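Local coordinates for PDZ domain protein (Parabacteroides distasonis, PDB 4L8N), which is of unknown function but combines N-terminal and C-terminal PDZ domains with a DUF4136 domain and binds magnesium ions, at residues A[141-153]-A[177-189]. Sequence-based numbering, arbitrary orientation.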
loop_
_atom_site.group_PDB
_atom_site.type_symbol
_atom_site.label_atom_id
_atom_site.label_comp_id
_atom_site.label_asym_id
_atom_site.label_seq_id
_atom_site.Cartn_x
_atom_site.Cartn_y
_atom_site.Cartn_z
ATOM N N ASP A 141 -4.614 -1.189 -26.968
ATOM C CA ASP A 141 -4.260 0.216 -27.064
ATOM C C ASP A 141 -5.416 1.088 -26.518
ATOM O O ASP A 141 -6.556 0.978 -26.980
ATOM C CB ASP A 141 -3.896 0.615 -28.499
ATOM C CG ASP A 141 -3.012 1.849 -28.499
ATOM O OD1 ASP A 141 -3.559 2.974 -28.427
ATOM O OD2 ASP A 141 -1.779 1.690 -28.430
ATOM N N PHE A 142 -5.111 1.939 -25.518
ATOM C CA PHE A 142 -6.067 2.853 -24.878
ATOM C C PHE A 142 -6.625 3.885 -25.871
ATOM O O PHE A 142 -7.690 4.442 -25.627
ATOM C CB PHE A 142 -5.449 3.554 -23.641
ATOM C CG PHE A 142 -5.227 2.667 -22.433
ATOM C CD1 PHE A 142 -5.926 1.465 -22.284
ATOM C CD2 PHE A 142 -4.366 3.056 -21.415
ATOM C CE1 PHE A 142 -5.729 0.655 -21.161
ATOM C CE2 PHE A 142 -4.186 2.247 -20.285
ATOM C CZ PHE A 142 -4.871 1.053 -20.173
ATOM N N GLY A 143 -5.937 4.088 -26.990
ATOM C CA GLY A 143 -6.389 4.968 -28.065
ATOM C C GLY A 143 -7.646 4.479 -28.779
ATOM O O GLY A 143 -8.252 5.238 -29.533
ATOM N N ASN A 144 -8.072 3.209 -28.539
ATOM C CA ASN A 144 -9.285 2.645 -29.138
ATOM C C ASN A 144 -10.553 3.193 -28.474
ATOM O O ASN A 144 -11.642 3.009 -29.010
ATOM C CB ASN A 144 -9.298 1.112 -29.037
ATOM C CG ASN A 144 -8.182 0.362 -29.741
ATOM O OD1 ASN A 144 -7.852 -0.765 -29.363
ATOM N ND2 ASN A 144 -7.597 0.923 -30.789
ATOM N N PHE A 145 -10.416 3.838 -27.306
ATOM C CA PHE A 145 -11.528 4.345 -26.512
ATOM C C PHE A 145 -11.522 5.866 -26.560
ATOM O O PHE A 145 -10.608 6.499 -26.043
ATOM C CB PHE A 145 -11.404 3.789 -25.078
ATOM C CG PHE A 145 -11.199 2.286 -25.065
ATOM C CD1 PHE A 145 -12.280 1.418 -25.183
ATOM C CD2 PHE A 145 -9.921 1.742 -24.993
ATOM C CE1 PHE A 145 -12.088 0.031 -25.204
ATOM C CE2 PHE A 145 -9.727 0.352 -25.047
ATOM C CZ PHE A 145 -10.814 -0.491 -25.148
ATOM N N LYS A 146 -12.522 6.453 -27.215
ATOM C CA LYS A 146 -12.559 7.894 -27.441
ATOM C C LYS A 146 -13.630 8.652 -26.619
ATOM O O LYS A 146 -13.524 9.876 -26.475
ATOM C CB LYS A 146 -12.767 8.163 -28.947
ATOM C CG LYS A 146 -11.689 7.557 -29.886
ATOM C CD LYS A 146 -10.324 8.306 -29.855
ATOM C CE LYS A 146 -9.411 7.924 -31.005
ATOM N NZ LYS A 146 -8.111 8.660 -30.973
ATOM N N THR A 147 -14.646 7.950 -26.100
ATOM C CA THR A 147 -15.762 8.580 -25.392
ATOM C C THR A 147 -16.013 7.959 -24.019
ATOM O O THR A 147 -15.743 6.768 -23.780
ATOM C CB THR A 147 -17.085 8.558 -26.239
ATOM O OG1 THR A 147 -17.619 7.235 -26.328
ATOM C CG2 THR A 147 -16.915 9.141 -27.636
ATOM N N PHE A 148 -16.580 8.782 -23.120
ATOM C CA PHE A 148 -16.867 8.346 -21.773
ATOM C C PHE A 148 -18.174 8.921 -21.250
ATOM O O PHE A 148 -18.757 9.831 -21.825
ATOM C CB PHE A 148 -15.703 8.730 -20.838
ATOM C CG PHE A 148 -15.534 10.213 -20.598
ATOM C CD1 PHE A 148 -14.927 11.027 -21.554
ATOM C CD2 PHE A 148 -15.939 10.789 -19.400
ATOM C CE1 PHE A 148 -14.800 12.394 -21.348
ATOM C CE2 PHE A 148 -15.800 12.153 -19.189
ATOM C CZ PHE A 148 -15.218 12.945 -20.156
ATOM N N ALA A 149 -18.628 8.350 -20.146
ATOM C CA ALA A 149 -19.791 8.757 -19.376
ATOM C C ALA A 149 -19.566 8.283 -17.953
ATOM O O ALA A 149 -18.749 7.388 -17.729
ATOM C CB ALA A 149 -21.070 8.183 -19.964
ATOM N N PHE A 150 -20.231 8.912 -16.994
ATOM C CA PHE A 150 -20.077 8.517 -15.604
ATOM C C PHE A 150 -21.122 7.510 -15.231
ATOM O O PHE A 150 -22.215 7.527 -15.793
ATOM C CB PHE A 150 -20.138 9.741 -14.685
ATOM C CG PHE A 150 -18.958 10.643 -14.951
ATOM C CD1 PHE A 150 -17.716 10.376 -14.379
ATOM C CD2 PHE A 150 -19.062 11.704 -15.841
ATOM C CE1 PHE A 150 -16.612 11.183 -14.660
ATOM C CE2 PHE A 150 -17.949 12.491 -16.146
ATOM C CZ PHE A 150 -16.733 12.236 -15.541
ATOM N N SER A 151 -20.786 6.602 -14.304
ATOM C CA SER A 151 -21.751 5.621 -13.834
ATOM C C SER A 151 -22.754 6.330 -12.889
ATOM O O SER A 151 -22.456 7.423 -12.378
ATOM C CB SER A 151 -21.059 4.418 -13.189
ATOM O OG SER A 151 -20.402 4.669 -11.959
ATOM N N THR A 152 -23.975 5.758 -12.762
ATOM C CA THR A 152 -25.109 6.241 -11.946
ATOM C C THR A 152 -24.650 6.803 -10.586
ATOM O O THR A 152 -23.885 6.161 -9.849
ATOM C CB THR A 152 -26.127 5.101 -11.738
ATOM O OG1 THR A 152 -26.257 4.339 -12.947
ATOM C CG2 THR A 152 -27.489 5.604 -11.262
ATOM N N ILE A 153 -25.135 8.001 -10.267
ATOM C CA ILE A 153 -24.765 8.687 -9.038
ATOM C C ILE A 153 -25.551 8.109 -7.833
ATOM O O ILE A 153 -26.767 7.906 -7.925
ATOM C CB ILE A 153 -24.942 10.233 -9.236
ATOM C CG1 ILE A 153 -23.667 10.822 -9.900
ATOM C CG2 ILE A 153 -25.279 10.983 -7.919
ATOM C CD1 ILE A 153 -23.805 12.201 -10.560
ATOM N N LEU A 177 -10.559 13.256 -24.889
ATOM C CA LEU A 177 -11.692 12.345 -24.784
ATOM C C LEU A 177 -12.975 13.184 -24.772
ATOM O O LEU A 177 -12.950 14.383 -24.478
ATOM C CB LEU A 177 -11.604 11.406 -23.560
ATOM C CG LEU A 177 -10.394 10.441 -23.484
ATOM C CD1 LEU A 177 -10.515 9.520 -22.285
ATOM C CD2 LEU A 177 -10.253 9.585 -24.748
ATOM N N THR A 178 -14.091 12.570 -25.152
ATOM C CA THR A 178 -15.323 13.332 -25.214
ATOM C C THR A 178 -16.481 12.569 -24.525
ATOM O O THR A 178 -16.500 11.330 -24.487
ATOM C CB THR A 178 -15.600 13.739 -26.660
ATOM O OG1 THR A 178 -16.859 14.394 -26.711
ATOM C CG2 THR A 178 -15.536 12.567 -27.657
ATOM N N VAL A 179 -17.408 13.333 -23.914
ATOM C CA VAL A 179 -18.578 12.762 -23.242
ATOM C C VAL A 179 -19.622 12.307 -24.303
ATOM O O VAL A 179 -19.843 12.985 -25.321
ATOM C CB VAL A 179 -19.219 13.745 -22.220
ATOM C CG1 VAL A 179 -20.344 13.078 -21.438
ATOM C CG2 VAL A 179 -18.192 14.342 -21.268
ATOM N N ASP A 180 -20.237 11.142 -24.050
ATOM C CA ASP A 180 -21.337 10.559 -24.810
ATOM C C ASP A 180 -22.127 9.720 -23.825
ATOM O O ASP A 180 -21.681 8.629 -23.487
ATOM C CB ASP A 180 -20.831 9.738 -26.017
ATOM C CG ASP A 180 -21.915 9.081 -26.871
ATOM O OD1 ASP A 180 -23.042 9.629 -26.940
ATOM O OD2 ASP A 180 -21.624 8.052 -27.505
ATOM N N ILE A 181 -23.256 10.241 -23.306
ATOM C CA ILE A 181 -24.054 9.517 -22.300
ATOM C C ILE A 181 -24.824 8.356 -22.946
ATOM O O ILE A 181 -25.125 7.361 -22.283
ATOM C CB ILE A 181 -25.010 10.474 -21.518
ATOM C CG1 ILE A 181 -24.227 11.600 -20.798
ATOM C CG2 ILE A 181 -25.883 9.693 -20.504
ATOM C CD1 ILE A 181 -25.090 12.819 -20.432
ATOM N N ALA A 182 -25.123 8.483 -24.236
ATOM C CA ALA A 182 -25.868 7.486 -24.989
ATOM C C ALA A 182 -25.078 6.183 -25.173
ATOM O O ALA A 182 -25.490 5.156 -24.635
ATOM C CB ALA A 182 -26.273 8.055 -26.337
ATOM N N LYS A 183 -23.947 6.214 -25.893
ATOM C CA LYS A 183 -23.187 4.988 -26.147
ATOM C C LYS A 183 -21.685 5.208 -25.857
ATOM O O LYS A 183 -20.869 5.224 -26.790
ATOM C CB LYS A 183 -23.435 4.519 -27.602
ATOM C CG LYS A 183 -23.716 3.042 -27.724
ATOM C CD LYS A 183 -23.978 2.648 -29.172
ATOM C CE LYS A 183 -24.035 1.149 -29.374
ATOM N NZ LYS A 183 -25.081 0.495 -28.537
ATOM N N PRO A 184 -21.298 5.399 -24.570
ATOM C CA PRO A 184 -19.873 5.633 -24.271
ATOM C C PRO A 184 -18.981 4.401 -24.496
ATOM O O PRO A 184 -19.413 3.256 -24.286
ATOM C CB PRO A 184 -19.880 6.007 -22.792
ATOM C CG PRO A 184 -21.108 5.388 -22.249
ATOM C CD PRO A 184 -22.117 5.406 -23.338
ATOM N N ASP A 185 -17.724 4.661 -24.933
ATOM C CA ASP A 185 -16.692 3.635 -25.116
ATOM C C ASP A 185 -16.234 3.160 -23.746
ATOM O O ASP A 185 -15.904 1.992 -23.568
ATOM C CB ASP A 185 -15.493 4.195 -25.908
ATOM C CG ASP A 185 -15.716 4.469 -27.387
ATOM O OD1 ASP A 185 -16.575 3.775 -28.011
ATOM O OD2 ASP A 185 -14.977 5.299 -27.947
ATOM N N LEU A 186 -16.254 4.091 -22.773
ATOM C CA LEU A 186 -15.842 3.899 -21.380
ATOM C C LEU A 186 -16.845 4.390 -20.374
ATOM O O LEU A 186 -17.431 5.454 -20.543
ATOM C CB LEU A 186 -14.535 4.686 -21.100
ATOM C CG LEU A 186 -13.376 4.465 -22.033
ATOM C CD1 LEU A 186 -12.359 5.568 -21.884
ATOM C CD2 LEU A 186 -12.778 3.096 -21.814
ATOM N N LEU A 187 -16.921 3.692 -19.254
ATOM C CA LEU A 187 -17.699 4.116 -18.108
ATOM C C LEU A 187 -16.728 4.480 -16.965
ATOM O O LEU A 187 -15.821 3.690 -16.665
ATOM C CB LEU A 187 -18.659 3.004 -17.701
ATOM C CG LEU A 187 -19.724 3.374 -16.662
ATOM C CD1 LEU A 187 -20.874 4.163 -17.312
ATOM C CD2 LEU A 187 -20.257 2.103 -15.974
ATOM N N ILE A 188 -16.882 5.680 -16.363
ATOM C CA ILE A 188 -16.025 6.066 -15.235
ATOM C C ILE A 188 -16.787 5.794 -13.930
ATOM O O ILE A 188 -17.960 6.145 -13.804
ATOM C CB ILE A 188 -15.436 7.517 -15.330
ATOM C CG1 ILE A 188 -14.251 7.571 -16.327
ATOM C CG2 ILE A 188 -14.898 7.986 -13.978
ATOM C CD1 ILE A 188 -14.580 7.652 -17.690
ATOM N N GLN A 189 -16.119 5.123 -12.990
ATOM C CA GLN A 189 -16.657 4.772 -11.677
ATOM C C GLN A 189 -15.704 5.218 -10.573
ATOM O O GLN A 189 -14.495 5.023 -10.669
ATOM C CB GLN A 189 -16.905 3.255 -11.590
ATOM C CG GLN A 189 -17.911 2.825 -10.512
ATOM C CD GLN A 189 -18.563 1.474 -10.811
ATOM O OE1 GLN A 189 -17.947 0.398 -10.680
ATOM N NE2 GLN A 189 -19.839 1.503 -11.220
HETATM O O HOH W 1 -19.330 6.977 -28.600
#
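Phe-148 fills the apolar centre of the contact, lying against Val-179 on one flank and Ile-188 on the other. Its strand, 147-150, is the first of a beta-alpha-beta unit in the DUF4136 region. It runs parallel to both neighbours: strand 178-179, which follows the crossover helix 158-175, and strand 186-189, reached through the loop 180-185. With CG between the backbone N and the carbonyl carbon (chi1 68°), the Phe-148 ring reaches the outer strand, where CZ meets Val-179 CG2 at 3.5 Å and Val-179 CA sits over one face. At the root of the same side chain, Phe-148 CB touches Ile-188 CD1 at 3.5 Å. The branched Ile-188 serves two aromatics, its CG2 lying alongside the Phe-150 ring, and Leu-172 of the crossover helix packs on it. Farther along, Phe-145 CB meets Leu-186 CD2 at 3.6 Å, and Leu-259 touches both residues.

On the face of the sheet shared by Ala-149 and Leu-187, small size matters: the Ala-149 methyl fits beneath the loop, with CB 3.6 Å from Pro-184 CG. Backbone bonds serve both neighbours alternately, Phe-148 N and O engaging the outer strand and loop, Ala-149 N and O the inner strand.

Toward the polar edge, Thr-147 OG1 accepts from Asp-185 N (2.9 Å), and a water links this hydroxyl to Asp-180 OD2. Asp-185 OD2 receives Lys-146 N at 2.8 Å, on the anti side of the carboxylate (N-H...O 161°), and Thr-147 N from above its plane at 3.2 Å. Were Asp-185 replaced by an alanine, both amides would probably lose their shared acceptor, and residues 146-147 would be less firmly held. At the far end Gln-189 OE1 is hydrogen-bonded to Ser-137 OG of the second subunit, while its NE2 donates to Ser-151 OG at 3.3 Å, with that oxygen close to the plane of the Gln-189 amide.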